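Local coordinates for protein nudix Hydrolase, RenU (Mycolicibacterium smegmatis, PDB 6UUF) that belongs to the Nudix hydrolases and probably uses magnesium to cleave nucleoside diphosphate derivatives, with NADH a likely substrate, at residues Ser48-Thr53 and Leu142-Ala147; Ala30-Gly35 and Ala115-Thr120; Arg16-His21 and Gly58-Ser63. The protein carries 3 engineered substitutions. All blocks are in the same frame, centred on the assembly; numbering follows the deposited sequence.

Contact 1 (Ser48-Thr53 and Leu142-Ala147); sequences SHQGGT and LHPGFA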
loop_
_atom_site.group_PDB
_atom_site.type_symbol
_atom_site.label_atom_id
_atom_site.label_comp_id
_atom_site.label_asym_id
_atom_site.label_seq_id
_atom_site.Cartn_x
_atom_site.Cartn_y
_atom_site.Cartn_z
ATOM N N SER A 48 -8.316 6.945 12.442
ATOM C CA SER A 48 -7.264 5.934 12.195
ATOM C C SER A 48 -5.854 6.548 12.223
ATOM O O SER A 48 -5.687 7.802 12.249
ATOM C CB SER A 48 -7.500 5.182 10.864
ATOM O OG SER A 48 -7.167 5.967 9.716
ATOM N N HIS A 49 -4.861 5.647 12.217
ATOM C CA HIS A 49 -3.418 6.001 12.223
ATOM C C HIS A 49 -3.084 6.937 11.060
ATOM O O HIS A 49 -3.207 6.575 9.875
ATOM C CB HIS A 49 -2.522 4.732 12.182
ATOM C CG HIS A 49 -1.058 4.994 12.409
ATOM N ND1 HIS A 49 -0.170 5.211 11.373
ATOM C CD2 HIS A 49 -0.325 5.040 13.550
ATOM C CE1 HIS A 49 1.040 5.405 11.871
ATOM N NE2 HIS A 49 0.971 5.315 13.189
ATOM N N GLN A 50 -2.685 8.156 11.415
ATOM C CA GLN A 50 -2.330 9.180 10.455
ATOM C C GLN A 50 -3.557 9.559 9.583
ATOM O O GLN A 50 -3.452 9.728 8.365
ATOM C CB GLN A 50 -1.119 8.704 9.632
ATOM C CG GLN A 50 -0.059 9.763 9.422
ATOM C CD GLN A 50 0.846 9.924 10.620
ATOM O OE1 GLN A 50 1.801 9.164 10.798
ATOM N NE2 GLN A 50 0.562 10.917 11.441
ATOM N N GLY A 51 -4.719 9.683 10.236
ATOM C CA GLY A 51 -5.949 10.165 9.596
ATOM C C GLY A 51 -5.801 11.588 9.067
ATOM O O GLY A 51 -5.159 12.421 9.711
ATOM N N GLY A 52 -6.388 11.855 7.895
ATOM C CA GLY A 52 -6.172 13.113 7.155
ATOM C C GLY A 52 -5.145 13.015 6.022
ATOM O O GLY A 52 -5.024 13.925 5.200
ATOM N N THR A 53 -4.394 11.920 5.956
ATOM C CA THR A 53 -3.388 11.776 4.891
ATOM C C THR A 53 -3.757 10.649 3.965
ATOM O O THR A 53 -4.643 9.859 4.262
ATOM C CB THR A 53 -1.993 11.523 5.466
ATOM O OG1 THR A 53 -2.013 10.291 6.196
ATOM C CG2 THR A 53 -1.553 12.693 6.378
ATOM N N LEU A 142 0.496 13.364 1.942
ATOM C CA LEU A 142 0.757 11.935 1.993
ATOM C C LEU A 142 1.095 11.508 3.404
ATOM O O LEU A 142 1.681 12.273 4.186
ATOM C CB LEU A 142 1.914 11.553 1.055
ATOM C CG LEU A 142 1.692 11.739 -0.451
ATOM C CD1 LEU A 142 2.902 11.268 -1.249
ATOM C CD2 LEU A 142 0.427 11.036 -0.926
ATOM N N HIS A 143 0.744 10.264 3.724
ATOM C CA HIS A 143 1.262 9.624 4.929
ATOM C C HIS A 143 2.814 9.774 4.910
ATOM O O HIS A 143 3.436 9.471 3.903
ATOM C CB HIS A 143 0.850 8.149 4.935
ATOM C CG HIS A 143 1.284 7.424 6.167
ATOM N ND1 HIS A 143 2.597 7.096 6.409
ATOM C CD2 HIS A 143 0.590 7.013 7.251
ATOM C CE1 HIS A 143 2.696 6.493 7.576
ATOM N NE2 HIS A 143 1.493 6.441 8.114
ATOM N N PRO A 144 3.431 10.279 5.986
ATOM C CA PRO A 144 4.876 10.604 5.903
ATOM C C PRO A 144 5.791 9.435 5.581
ATOM O O PRO A 144 6.860 9.667 5.056
ATOM C CB PRO A 144 5.215 11.141 7.304
ATOM C CG PRO A 144 4.059 10.770 8.176
ATOM C CD PRO A 144 2.851 10.732 7.263
ATOM N N GLY A 145 5.419 8.217 6.002
ATOM C CA GLY A 145 6.084 6.954 5.584
ATOM C C GLY A 145 6.007 6.660 4.092
ATOM O O GLY A 145 7.002 6.394 3.427
ATOM N N PHE A 146 4.804 6.766 3.558
ATOM C CA PHE A 146 4.596 6.660 2.135
ATOM C C PHE A 146 5.351 7.742 1.346
ATOM O O PHE A 146 6.040 7.445 0.395
ATOM C CB PHE A 146 3.108 6.758 1.857
ATOM C CG PHE A 146 2.765 6.582 0.457
ATOM C CD1 PHE A 146 3.208 5.463 -0.242
ATOM C CD2 PHE A 146 1.990 7.526 -0.197
ATOM C CE1 PHE A 146 2.852 5.269 -1.560
ATOM C CE2 PHE A 146 1.629 7.337 -1.537
ATOM C CZ PHE A 146 2.068 6.213 -2.225
ATOM N N ALA A 147 5.238 8.987 1.766
ATOM C CA ALA A 147 5.891 10.080 1.038
ATOM C C ALA A 147 7.404 9.895 0.987
ATOM O O ALA A 147 8.020 10.265 0.015
ATOM C CB ALA A 147 5.556 11.434 1.652
#

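Contact 2 (Ala30-Gly35 and Ala115-Thr120); sequences APMPGG and AEPLHT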
loop_
_atom_site.group_PDB
_atom_site.type_symbol
_atom_site.label_atom_id
_atom_site.label_comp_id
_atom_site.label_asym_id
_atom_site.label_seq_id
_atom_site.Cartn_x
_atom_site.Cartn_y
_atom_site.Cartn_z
ATOM N N ALA A 30 -3.565 1.547 -12.679
ATOM C CA ALA A 30 -4.503 1.386 -13.808
ATOM C C ALA A 30 -4.302 2.419 -14.909
ATOM O O ALA A 30 -3.994 3.564 -14.635
ATOM C CB ALA A 30 -5.961 1.380 -13.356
ATOM N N PRO A 31 -4.473 1.997 -16.170
ATOM C CA PRO A 31 -4.327 2.951 -17.268
ATOM C C PRO A 31 -5.554 3.828 -17.348
ATOM O O PRO A 31 -6.670 3.356 -17.092
ATOM C CB PRO A 31 -4.233 2.059 -18.503
ATOM C CG PRO A 31 -4.759 0.724 -18.091
ATOM C CD PRO A 31 -5.036 0.715 -16.633
ATOM N N MET A 32 -5.357 5.086 -17.682
ATOM C CA MET A 32 -6.504 5.957 -17.959
ATOM C C MET A 32 -6.896 5.873 -19.445
ATOM O O MET A 32 -6.061 5.471 -20.271
ATOM C CB MET A 32 -6.146 7.374 -17.543
ATOM C CG MET A 32 -5.932 7.516 -16.050
ATOM S SD MET A 32 -7.418 6.983 -15.189
ATOM C CE MET A 32 -7.648 8.220 -13.921
ATOM N N PRO A 33 -8.157 6.227 -19.804
ATOM C CA PRO A 33 -8.418 6.282 -21.264
ATOM C C PRO A 33 -7.367 7.153 -21.983
ATOM O O PRO A 33 -6.856 6.760 -23.030
ATOM C CB PRO A 33 -9.838 6.857 -21.351
ATOM C CG PRO A 33 -10.481 6.461 -20.054
ATOM C CD PRO A 33 -9.378 6.502 -19.017
ATOM N N GLY A 34 -6.996 8.271 -21.358
ATOM C CA GLY A 34 -5.819 9.067 -21.743
ATOM C C GLY A 34 -4.576 8.255 -22.046
ATOM O O GLY A 34 -3.813 8.592 -22.946
ATOM N N GLY A 35 -4.369 7.195 -21.275
ATOM C CA GLY A 35 -3.309 6.226 -21.524
ATOM C C GLY A 35 -2.285 6.262 -20.414
ATOM O O GLY A 35 -1.537 5.306 -20.242
ATOM N N ALA A 115 -6.800 -3.747 -15.289
ATOM C CA ALA A 115 -7.040 -3.419 -16.704
ATOM C C ALA A 115 -7.598 -1.991 -16.908
ATOM O O ALA A 115 -7.409 -1.404 -17.964
ATOM C CB ALA A 115 -7.962 -4.463 -17.330
ATOM N N GLU A 116 -8.240 -1.429 -15.884
ATOM C CA GLU A 116 -8.900 -0.128 -15.973
ATOM C C GLU A 116 -9.112 0.367 -14.545
ATOM O O GLU A 116 -8.911 -0.393 -13.601
ATOM C CB GLU A 116 -10.241 -0.259 -16.688
ATOM C CG GLU A 116 -11.100 -1.402 -16.177
ATOM C CD GLU A 116 -12.533 -1.273 -16.615
ATOM O OE1 GLU A 116 -12.928 -1.937 -17.585
ATOM O OE2 GLU A 116 -13.257 -0.481 -15.999
ATOM N N PRO A 117 -9.499 1.633 -14.367
ATOM C CA PRO A 117 -9.758 2.040 -12.998
ATOM C C PRO A 117 -11.021 1.333 -12.476
ATOM O O PRO A 117 -12.067 1.409 -13.111
ATOM C CB PRO A 117 -9.932 3.568 -13.113
ATOM C CG PRO A 117 -9.307 3.936 -14.419
ATOM C CD PRO A 117 -9.653 2.762 -15.294
ATOM N N LEU A 118 -10.874 0.598 -11.378
ATOM C CA LEU A 118 -11.958 -0.202 -10.787
ATOM C C LEU A 118 -12.875 0.615 -9.885
ATOM O O LEU A 118 -12.427 1.571 -9.221
ATOM C CB LEU A 118 -11.382 -1.381 -9.959
ATOM C CG LEU A 118 -10.436 -2.321 -10.682
ATOM C CD1 LEU A 118 -9.943 -3.460 -9.795
ATOM C CD2 LEU A 118 -11.133 -2.856 -11.924
ATOM N N HIS A 119 -14.153 0.219 -9.867
ATOM C CA HIS A 119 -15.140 0.689 -8.873
ATOM C C HIS A 119 -14.819 0.066 -7.521
ATOM O O HIS A 119 -14.515 -1.132 -7.426
ATOM C CB HIS A 119 -16.566 0.277 -9.254
ATOM C CG HIS A 119 -17.601 0.712 -8.256
ATOM N ND1 HIS A 119 -18.048 -0.107 -7.236
ATOM C CD2 HIS A 119 -18.256 1.892 -8.104
ATOM C CE1 HIS A 119 -18.948 0.545 -6.516
ATOM N NE2 HIS A 119 -19.085 1.763 -7.014
ATOM N N THR A 120 -14.889 0.883 -6.486
ATOM C CA THR A 120 -14.509 0.498 -5.133
ATOM C C THR A 120 -15.769 0.668 -4.276
ATOM O O THR A 120 -16.625 1.509 -4.587
ATOM C CB THR A 120 -13.337 1.378 -4.586
ATOM O OG1 THR A 120 -13.732 2.740 -4.531
ATOM C CG2 THR A 120 -12.161 1.349 -5.504
#

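Contact 3 (Arg16-His21 and Gly58-Ser63); sequences RFWGRH and GGARDS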
loop_
_atom_site.group_PDB
_atom_site.type_symbol
_atom_site.label_atom_id
_atom_site.label_comp_id
_atom_site.label_asym_id
_atom_site.label_seq_id
_atom_site.Cartn_x
_atom_site.Cartn_y
_atom_site.Cartn_z
ATOM N N ARG A 16 7.304 1.797 19.108
ATOM C CA ARG A 16 6.662 0.505 18.869
ATOM C C ARG A 16 6.026 0.548 17.505
ATOM O O ARG A 16 5.579 1.591 17.124
ATOM C CB ARG A 16 5.626 0.167 19.938
ATOM C CG ARG A 16 4.403 1.039 19.961
ATOM C CD ARG A 16 3.492 0.560 21.083
ATOM N NE ARG A 16 3.933 0.924 22.433
ATOM C CZ ARG A 16 3.391 0.433 23.546
ATOM N NH1 ARG A 16 2.433 -0.491 23.491
ATOM N NH2 ARG A 16 3.811 0.842 24.726
ATOM N N PHE A 17 5.981 -0.606 16.824
ATOM C CA PHE A 17 5.370 -0.799 15.520
ATOM C C PHE A 17 4.396 -1.941 15.620
ATOM O O PHE A 17 4.726 -2.978 16.204
ATOM C CB PHE A 17 6.432 -1.209 14.545
ATOM C CG PHE A 17 7.410 -0.127 14.236
ATOM C CD1 PHE A 17 8.446 0.188 15.124
ATOM C CD2 PHE A 17 7.288 0.610 13.074
ATOM C CE1 PHE A 17 9.330 1.238 14.862
ATOM C CE2 PHE A 17 8.201 1.633 12.789
ATOM C CZ PHE A 17 9.211 1.966 13.700
ATOM N N TRP A 18 3.228 -1.788 15.025
ATOM C CA TRP A 18 2.243 -2.824 15.059
ATOM C C TRP A 18 2.474 -3.938 14.039
ATOM O O TRP A 18 2.647 -3.678 12.835
ATOM C CB TRP A 18 0.874 -2.263 14.793
ATOM C CG TRP A 18 -0.119 -3.341 14.939
ATOM C CD1 TRP A 18 -0.779 -3.983 13.947
ATOM C CD2 TRP A 18 -0.515 -3.949 16.158
ATOM N NE1 TRP A 18 -1.594 -4.937 14.474
ATOM C CE2 TRP A 18 -1.446 -4.950 15.834
ATOM C CE3 TRP A 18 -0.174 -3.743 17.497
ATOM C CZ2 TRP A 18 -2.075 -5.718 16.795
ATOM C CZ3 TRP A 18 -0.756 -4.514 18.446
ATOM C CH2 TRP A 18 -1.711 -5.505 18.097
ATOM N N GLY A 19 2.435 -5.179 14.516
ATOM C CA GLY A 19 2.419 -6.332 13.629
ATOM C C GLY A 19 3.759 -7.034 13.597
ATOM O O GLY A 19 4.731 -6.583 12.963
ATOM N N ARG A 20 3.804 -8.155 14.284
ATOM C CA ARG A 20 5.019 -8.934 14.382
ATOM C C ARG A 20 5.680 -9.315 13.072
ATOM O O ARG A 20 6.904 -9.379 12.985
ATOM C CB ARG A 20 4.733 -10.167 15.217
ATOM C CG ARG A 20 4.594 -9.763 16.675
ATOM C CD ARG A 20 4.858 -10.880 17.639
ATOM N NE ARG A 20 5.238 -10.339 18.946
ATOM C CZ ARG A 20 6.482 -10.217 19.429
ATOM N NH1 ARG A 20 6.631 -9.710 20.646
ATOM N NH2 ARG A 20 7.569 -10.611 18.757
ATOM N N HIS A 21 4.882 -9.542 12.050
ATOM C CA HIS A 21 5.393 -9.927 10.727
ATOM C C HIS A 21 5.429 -8.739 9.765
ATOM O O HIS A 21 5.471 -8.933 8.543
ATOM C CB HIS A 21 4.466 -11.012 10.144
ATOM C CG HIS A 21 4.209 -12.164 11.070
ATOM N ND1 HIS A 21 5.226 -12.945 11.577
ATOM C CD2 HIS A 21 3.055 -12.697 11.537
ATOM C CE1 HIS A 21 4.708 -13.897 12.337
ATOM N NE2 HIS A 21 3.395 -13.774 12.317
ATOM N N GLY A 58 -3.613 -1.101 3.101
ATOM C CA GLY A 58 -2.667 -2.096 3.578
ATOM C C GLY A 58 -3.069 -2.593 4.949
ATOM O O GLY A 58 -4.010 -2.111 5.533
ATOM N N GLY A 59 -2.336 -3.548 5.475
ATOM C CA GLY A 59 -2.516 -3.854 6.871
ATOM C C GLY A 59 -1.418 -4.773 7.295
ATOM O O GLY A 59 -0.431 -4.955 6.572
ATOM N N ALA A 60 -1.607 -5.355 8.462
ATOM C CA ALA A 60 -0.628 -6.258 9.058
ATOM C C ALA A 60 -0.585 -7.610 8.393
ATOM O O ALA A 60 -1.625 -8.196 8.034
ATOM C CB ALA A 60 -0.868 -6.424 10.565
ATOM N N ARG A 61 0.628 -8.107 8.241
ATOM C CA ARG A 61 0.840 -9.400 7.639
ATOM C C ARG A 61 0.604 -10.486 8.668
ATOM O O ARG A 61 1.111 -10.412 9.792
ATOM C CB ARG A 61 2.261 -9.475 7.141
ATOM C CG ARG A 61 2.579 -10.749 6.440
ATOM C CD ARG A 61 3.987 -10.708 5.892
ATOM N NE ARG A 61 4.300 -12.032 5.367
ATOM C CZ ARG A 61 5.512 -12.418 4.980
ATOM N NH1 ARG A 61 6.555 -11.593 5.084
ATOM N NH2 ARG A 61 5.685 -13.663 4.532
ATOM N N ASP A 62 -0.172 -11.484 8.271
ATOM C CA ASP A 62 -0.447 -12.628 9.123
ATOM C C ASP A 62 0.654 -13.717 8.971
ATOM O O ASP A 62 1.387 -13.779 7.969
ATOM C CB ASP A 62 -1.846 -13.163 8.802
ATOM C CG ASP A 62 -2.471 -13.938 9.953
ATOM O OD1 ASP A 62 -1.881 -14.022 11.075
ATOM O OD2 ASP A 62 -3.586 -14.462 9.735
ATOM N N SER A 63 0.769 -14.561 9.990
ATOM C CA SER A 63 1.795 -15.600 10.098
ATOM C C SER A 63 1.945 -16.565 8.942
ATOM O O SER A 63 3.020 -17.070 8.747
ATOM C CB SER A 63 1.556 -16.448 11.342
ATOM O OG SER A 63 1.436 -15.620 12.467
HETATM O O HOH W 1 2.277 -8.469 11.218
HETATM O O HOH W 2 6.784 -8.700 5.913
#

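Contact 1 (Ser48-Thr53 and Leu142-Ala147)
The imidazole rings of His-49 and His-143 meet by their edges, with no stacking: their planes are turned 29° apart and their centroids stand 5.9 Å apart. His-49 ND1 lies at the edge of the His-143 ring, in its plane, but its 3.9 Å to His-143 NE2 makes this a van der Waals contact. One face of the His-143 ring carries Pro-144 CD, displaced toward the rim, and Gly-145 CA lies at another point of the edge. Gln-50 crosses the His-143 side chain at about a right angle, its CB 3.4 Å from His-143 CD2. Gln-50 CG lies 3.8 Å from Pro-144 CD, and the bend at chi2 (80°) then carries the amide to the proline CG and CD, met from the opposite direction; these apolar CH2 groups suit the aliphatic part of a glutamine.

Further along, Thr-53 lays its CB 3.5 Å from the backbone N of His-143. With chi1 at 62°, its hydroxyl lies between backbone N and carbonyl carbon and donates to Gln-50 O over 2.7 Å, in the carbonyl plane. That bond closes the second of two overlapping type II turns, where Gly-52 has the positive phi that glycine takes easily; Gly-51 N to Ser-48 O closes the first.

The His-143 side chain also touches Arg-44 and Ala-55, so it meets both the loop and the sheet. Its ND1 accepts a weak bond from Gly-145 N, and Gly-145, having no side chain, lets the ring edge come close. Histidine thus serves as the N-cap of helix 144-158, the C-terminal helix packed against the mixed sheet of the Nudix fold.

Contact 2 (Ala30-Gly35 and Ala115-Thr120)
Pro-117 sets its CG and CD against the end of strand 23-31 and the residue after it: its CG is 3.7 Å from Met-32 SD, and its CD is 3.5 Å from the carbonyl oxygen of Pro-31. The contact lies at one end of the mixed sheet of the Nudix fold, where strand 23-31 finishes before its hairpin with strand 37-44, and where the chain leaving strand 104-113, the parallel neighbour of 23-31, runs on as an irregular connection.

Met-32 starts out from its CA in the direction away from Pro-117. Chi1 (-65°) places CG beside the backbone N, and a bend at chi2 (-57°) turns the chain back, which brings the sulfur to the proline while the side chain also touches Leu-133. A long flexible thioether suits such a detour. Ala-30 is the opposite case. Its methyl points at the other segment and stops 3.5 Å from Glu-116 O, the short side chain letting the two backbones approach to 5.1 Å between the CA atoms of Ala-30 and Glu-116.

Ala-30 and Pro-117 both rest on Trp-131 of strand 126-133, and the indole NE1 of that residue is hydrogen-bonded to Leu-118 O, so one tryptophan holds the connection to the sheet by surface and by bond. Across the two segments themselves there is no hydrogen bond. Prolines fit this place, since they offer apolar CH2 groups and have no N-H to pair. The ring of Pro-31 makes the last point of contact, with both CG and CD at 3.4 Å from Ala-115 O.

Contact 3 (Arg16-His21 and Gly58-Ser63)
His-21 and Ser-63 form the tight end of this contact, joined by a bond of 2.7 Å between His-21 NE2 and Ser-63 OG, in which either may be the donor. Chi1 (-51°) puts CG beside the backbone N, and chi2 (-58°) turns NE2 to the serine. Arg-61 O and Ser-63 OG lie at the ring's edge, while Asp-62 C meets it obliquely. Histidine suits the place by offering both a rim for this backbone and a nitrogen for the serine. Two waters extend the grip: one accepts from His-21 N and donates to Arg-61 O, the other donates to His-21 O and accepts from Arg-61 NH1. The extended Arg-61 chain passes His-21 O with CD at 3.5 Å, while its NE bonds to Glu-65 O.

Exposed Trp-18 is the loose, solvent side. It approaches Ala-60 CB only through CD1, at 4.2 Å, and meets Trp-8 edge-to-face. Between the two ends, buried Gly-19 passes close to Ala-60; its positive phi and this closeness both suit glycine.

From Gly-59 the chain matches the first part of the Nudix box, through Glu-65 to Arg-73, which lies on helix 67-79. The contact therefore sets the connection leaving the hairpin of strands 8-10 and 16-18, with Trp-18 at its end, against the end of strand 54-60 and the loop leading to helix 67-79.

How the contacts relate
From the N terminus the chain passes 16-21, 30-35 and 48-53 before any contact closes. Contact 3 closes first, at 58-63, around a loop of 36 residues holding strands 23-31 and 37-44 and the beginning of strand 54-60. Contact 2 closes at 115-120, and contact 1 last, at 142-147. None nests inside another: every pair crosses. Contact 3 ties the connection between strands 16-18 and 23-31 to the end of strand 54-60 and the loop after it, contact 2 joins two strand exits at the far end of the sheet, and contact 1 joins the 48-53 loop to the last helix. Contacts 2 and 3 lie on opposite sides of the chain's centre, their centres about 30 Å apart.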